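Local coordinates for protein dihydropteroate synthase (PDB 6UCZ) that probably catalyses the condensation of a dihydropterin pyrophosphate with p-aminobenzoate to give dihydropteroate, a step of folate synthesis, at residues Val28-Thr39 / Leu62-Ser76. Residues are numbered along the deposited sequence; the frame is centred on the assembly and turned at random. Where two conformers were deposited one is given.
Sequences VTTKIVGILNVT and LIEHGADVIDVGAES
Backbone hydrogen bonds of 2.7 to 3.0 Å pair Ile-32 through Val-38 with Val-69 through Gly-73 in parallel register, the donors alternating between segments: Val-69 N to Ile-32 O, Gly-34 N to Val-69 O, Asp-71 N to Gly-34 O, Leu-36 N to Asp-71 O, Gly-73 N to Leu-36 O and, just past strand 31-37, Val-38 N to Gly-73 O. The axes of strands 31-37 and 69-73 cross at -31°.

A side-chain bond starts the ladder. Asp-68 OD2 accepts from Ile-32 N at 2.8 Å, almost straight (176°), through the lone pair facing away from OD1. In return Ile-32 O takes Asp-68 N at 2.9 Å besides Val-69 N, so one carbonyl holds two successive amides.

Helix 52-64 links these adjacent parallel strands in a beta-alpha-beta crossover, the first of the TIM barrel of dihydropteroate synthases. A Schellman motif ends the helix, with Gly-66 at positive phi and Ala-67 N bonded to Leu-62 O.

Apolar contacts fill the helix-facing side. Leu-36 CD2 meets Ile-70 CG2 at 3.8 Å, while Leu-62 CD1 lies 4.2 Å from Leu-36 CB and close to the side-chain-less Gly-34. Ile-100 of helix 97-106 also touches Leu-36.

On the barrel-interior side, Val-33 CG1 packs 3.5 Å from Asp-71 CB. With CG anti to the backbone N (chi1 -175°), the Asp-71 carboxylate reaches Arg-274 in a salt bridge, and Ser-112 and Asn-133 by hydrogen bonds; Arg-274 and Asn-133 line the pocket of the bound pterin-6-yl-methyl-monophosphate. Past the strand ends, Val-38 CG2 rests 3.6 Å from Ala-74 CB.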
loop_
_atom_site.group_PDB
_atom_site.type_symbol
_atom_site.label_atom_id
_atom_site.label_comp_id
_atom_site.label_asym_id
_atom_site.label_seq_id
_atom_site.Cartn_x
_atom_site.Cartn_y
_atom_site.Cartn_z
ATOM N N VAL A 28 -14.088 1.277 14.539
ATOM C CA VAL A 28 -13.356 1.056 13.296
ATOM C C VAL A 28 -11.923 1.586 13.437
ATOM O O VAL A 28 -11.677 2.794 13.399
ATOM C CB VAL A 28 -14.097 1.722 12.102
ATOM C CG1 VAL A 28 -13.245 1.717 10.846
ATOM C CG2 VAL A 28 -15.445 1.046 11.858
ATOM N N THR A 29 -10.981 0.659 13.591
ATOM C CA THR A 29 -9.570 0.953 13.825
ATOM C C THR A 29 -8.778 1.222 12.542
ATOM O O THR A 29 -7.550 1.097 12.561
ATOM C CB THR A 29 -8.925 -0.182 14.619
ATOM O OG1 THR A 29 -9.558 -1.421 14.277
ATOM C CG2 THR A 29 -9.077 0.075 16.118
ATOM N N THR A 30 -9.443 1.564 11.441
ATOM C CA THR A 30 -8.777 1.699 10.148
ATOM C C THR A 30 -7.763 2.834 10.174
ATOM O O THR A 30 -8.069 3.944 10.620
ATOM C CB THR A 30 -9.824 1.951 9.060
ATOM O OG1 THR A 30 -10.737 0.854 9.026
ATOM C CG2 THR A 30 -9.193 2.151 7.712
ATOM N N LYS A 31 -6.537 2.545 9.726
ATOM C CA LYS A 31 -5.482 3.544 9.688
ATOM C C LYS A 31 -5.362 4.170 8.301
ATOM O O LYS A 31 -5.528 3.491 7.289
ATOM C CB LYS A 31 -4.142 2.926 10.104
ATOM C CG LYS A 31 -4.072 2.611 11.603
ATOM C CD LYS A 31 -2.693 2.086 11.979
ATOM C CE LYS A 31 -2.572 1.773 13.474
ATOM N NZ LYS A 31 -2.733 2.966 14.355
ATOM N N ILE A 32 -5.074 5.472 8.272
ATOM C CA ILE A 32 -4.892 6.222 7.036
ATOM C C ILE A 32 -3.418 6.191 6.658
ATOM O O ILE A 32 -2.566 6.689 7.404
ATOM C CB ILE A 32 -5.370 7.672 7.184
ATOM C CG1 ILE A 32 -6.843 7.724 7.605
ATOM C CG2 ILE A 32 -5.157 8.415 5.869
ATOM C CD1 ILE A 32 -7.325 9.119 7.924
ATOM N N VAL A 33 -3.121 5.630 5.489
ATOM C CA VAL A 33 -1.766 5.588 4.951
ATOM C C VAL A 33 -1.711 6.630 3.840
ATOM O O VAL A 33 -2.213 6.408 2.729
ATOM C CB VAL A 33 -1.410 4.190 4.446
ATOM C CG1 VAL A 33 0.015 4.153 3.891
ATOM C CG2 VAL A 33 -1.603 3.166 5.559
ATOM N N GLY A 34 -1.092 7.770 4.138
ATOM C CA GLY A 34 -0.990 8.841 3.162
ATOM C C GLY A 34 0.127 8.579 2.164
ATOM O O GLY A 34 1.255 8.244 2.545
ATOM N N ILE A 35 -0.181 8.771 0.886
ATOM C CA ILE A 35 0.759 8.487 -0.192
ATOM C C ILE A 35 1.670 9.691 -0.390
ATOM O O ILE A 35 1.202 10.820 -0.586
ATOM C CB ILE A 35 0.013 8.139 -1.490
ATOM C CG1 ILE A 35 -0.780 6.844 -1.330
ATOM C CG2 ILE A 35 0.981 8.062 -2.683
ATOM C CD1 ILE A 35 -1.807 6.622 -2.452
ATOM N N LEU A 36 2.976 9.442 -0.372
ATOM C CA LEU A 36 3.991 10.460 -0.588
ATOM C C LEU A 36 4.890 9.939 -1.707
ATOM O O LEU A 36 5.779 9.113 -1.481
ATOM C CB LEU A 36 4.771 10.744 0.695
ATOM C CG LEU A 36 5.879 11.785 0.557
ATOM C CD1 LEU A 36 5.419 12.988 -0.218
ATOM C CD2 LEU A 36 6.359 12.196 1.930
ATOM N N ASN A 37 4.637 10.411 -2.917
ATOM C CA ASN A 37 5.395 10.005 -4.084
ATOM C C ASN A 37 6.539 10.993 -4.275
ATOM O O ASN A 37 6.315 12.209 -4.292
ATOM C CB ASN A 37 4.470 9.974 -5.308
ATOM C CG ASN A 37 5.187 9.579 -6.592
ATOM O OD1 ASN A 37 6.033 10.316 -7.096
ATOM N ND2 ASN A 37 4.815 8.430 -7.149
ATOM N N VAL A 38 7.768 10.481 -4.362
ATOM C CA VAL A 38 8.919 11.346 -4.588
ATOM C C VAL A 38 9.549 11.096 -5.954
ATOM O O VAL A 38 10.681 11.526 -6.193
ATOM C CB VAL A 38 9.963 11.219 -3.462
ATOM C CG1 VAL A 38 9.365 11.632 -2.113
ATOM C CG2 VAL A 38 10.536 9.818 -3.394
ATOM N N THR A 39 8.843 10.419 -6.857
ATOM C CA THR A 39 9.275 10.279 -8.250
ATOM C C THR A 39 9.278 11.647 -8.938
ATOM O O THR A 39 10.082 11.909 -9.836
ATOM C CB THR A 39 8.381 9.290 -9.051
ATOM O OG1 THR A 39 7.155 9.930 -9.428
ATOM C CG2 THR A 39 8.060 8.051 -8.221
ATOM N N LEU A 62 0.281 16.070 5.046
ATOM C CA LEU A 62 -0.368 14.789 5.316
ATOM C C LEU A 62 -0.496 14.549 6.813
ATOM O O LEU A 62 -1.526 14.061 7.290
ATOM C CB LEU A 62 0.417 13.653 4.663
ATOM C CG LEU A 62 0.513 13.611 3.134
ATOM C CD1 LEU A 62 1.500 12.529 2.710
ATOM C CD2 LEU A 62 -0.839 13.368 2.505
ATOM N N ILE A 63 0.552 14.887 7.565
ATOM C CA ILE A 63 0.514 14.784 9.024
ATOM C C ILE A 63 -0.601 15.648 9.600
ATOM O O ILE A 63 -1.417 15.182 10.406
ATOM C CB ILE A 63 1.883 15.178 9.609
ATOM C CG1 ILE A 63 2.929 14.137 9.207
ATOM C CG2 ILE A 63 1.806 15.359 11.109
ATOM C CD1 ILE A 63 4.333 14.549 9.472
ATOM N N GLU A 64 -0.648 16.920 9.199
ATOM C CA GLU A 64 -1.592 17.849 9.814
ATOM C C GLU A 64 -3.041 17.482 9.489
ATOM O O GLU A 64 -3.958 17.843 10.240
ATOM C CB GLU A 64 -1.270 19.286 9.398
ATOM C CG GLU A 64 -2.146 20.331 10.089
ATOM C CD GLU A 64 -1.982 20.324 11.616
ATOM O OE1 GLU A 64 -0.895 19.934 12.107
ATOM O OE2 GLU A 64 -2.943 20.703 12.326
ATOM N N HIS A 65 -3.279 16.818 8.360
ATOM C CA HIS A 65 -4.631 16.423 7.987
ATOM C C HIS A 65 -5.017 15.051 8.504
ATOM O O HIS A 65 -6.070 14.543 8.111
ATOM C CB HIS A 65 -4.822 16.474 6.472
ATOM C CG HIS A 65 -4.919 17.865 5.936
ATOM N ND1 HIS A 65 -3.850 18.529 5.375
ATOM C CD2 HIS A 65 -5.959 18.730 5.900
ATOM C CE1 HIS A 65 -4.231 19.738 5.005
ATOM N NE2 HIS A 65 -5.507 19.885 5.312
ATOM N N GLY A 66 -4.190 14.428 9.334
ATOM C CA GLY A 66 -4.598 13.263 10.085
ATOM C C GLY A 66 -4.064 11.910 9.636
ATOM O O GLY A 66 -4.638 10.879 10.034
ATOM N N ALA A 67 -3.002 11.874 8.832
ATOM C CA ALA A 67 -2.427 10.596 8.431
ATOM C C ALA A 67 -1.917 9.842 9.650
ATOM O O ALA A 67 -1.351 10.430 10.576
ATOM C CB ALA A 67 -1.283 10.809 7.437
ATOM N N ASP A 68 -2.155 8.535 9.658
ATOM C CA ASP A 68 -1.563 7.639 10.644
ATOM C C ASP A 68 -0.194 7.134 10.214
ATOM O O ASP A 68 0.668 6.884 11.068
ATOM C CB ASP A 68 -2.507 6.462 10.887
ATOM C CG ASP A 68 -3.858 6.916 11.417
ATOM O OD1 ASP A 68 -3.888 7.534 12.502
ATOM O OD2 ASP A 68 -4.881 6.720 10.718
ATOM N N VAL A 69 0.003 6.966 8.908
ATOM C CA VAL A 69 1.255 6.500 8.309
ATOM C C VAL A 69 1.515 7.331 7.060
ATOM O O VAL A 69 0.574 7.680 6.337
ATOM C CB VAL A 69 1.200 4.997 7.930
ATOM C CG1 VAL A 69 2.585 4.487 7.495
ATOM C CG2 VAL A 69 0.654 4.147 9.089
ATOM N N ILE A 70 2.784 7.661 6.805
ATOM C CA ILE A 70 3.202 8.269 5.544
ATOM C C ILE A 70 3.935 7.203 4.739
ATOM O O ILE A 70 4.980 6.698 5.174
ATOM C CB ILE A 70 4.106 9.494 5.757
ATOM C CG1 ILE A 70 3.495 10.473 6.760
ATOM C CG2 ILE A 70 4.380 10.175 4.420
ATOM C CD1 ILE A 70 2.228 11.134 6.275
ATOM N N ASP A 71 3.401 6.873 3.567
ATOM C CA ASP A 71 3.983 5.869 2.681
ATOM C C ASP A 71 4.833 6.577 1.630
ATOM O O ASP A 71 4.298 7.234 0.732
ATOM C CB ASP A 71 2.884 5.029 2.033
ATOM C CG ASP A 71 3.428 3.894 1.183
ATOM O OD1 ASP A 71 4.276 3.132 1.690
ATOM O OD2 ASP A 71 2.979 3.741 0.018
ATOM N N VAL A 72 6.153 6.430 1.734
ATOM C CA VAL A 72 7.097 7.140 0.877
ATOM C C VAL A 72 7.557 6.204 -0.236
ATOM O O VAL A 72 8.104 5.125 0.025
ATOM C CB VAL A 72 8.300 7.657 1.675
ATOM C CG1 VAL A 72 9.157 8.571 0.793
ATOM C CG2 VAL A 72 7.847 8.360 2.969
ATOM N N GLY A 73 7.385 6.640 -1.478
ATOM C CA GLY A 73 7.778 5.830 -2.611
ATOM C C GLY A 73 8.488 6.620 -3.686
ATOM O O GLY A 73 8.172 7.791 -3.924
ATOM N N ALA A 74 9.461 5.993 -4.336
ATOM C CA ALA A 74 10.269 6.665 -5.338
ATOM C C ALA A 74 10.242 5.996 -6.699
ATOM O O ALA A 74 10.885 6.504 -7.627
ATOM C CB ALA A 74 11.730 6.755 -4.869
ATOM N N GLU A 75 9.526 4.882 -6.861
ATOM C CA GLU A 75 9.452 4.200 -8.151
ATOM C C GLU A 75 8.007 4.227 -8.620
ATOM O O GLU A 75 7.159 3.517 -8.067
ATOM C CB GLU A 75 9.972 2.760 -8.067
ATOM C CG GLU A 75 10.210 2.130 -9.447
ATOM C CD GLU A 75 10.901 0.774 -9.395
ATOM O OE1 GLU A 75 10.975 0.170 -8.304
ATOM O OE2 GLU A 75 11.359 0.303 -10.463
ATOM N N SER A 76 7.733 5.016 -9.657
ATOM C CA SER A 76 6.411 5.005 -10.259
ATOM C C SER A 76 6.131 3.635 -10.855
ATOM O O SER A 76 6.937 3.096 -11.619
ATOM C CB SER A 76 6.293 6.089 -11.333
ATOM O OG SER A 76 5.197 5.830 -12.197
HETATM O O HOH W 1 -7.562 7.034 11.802
#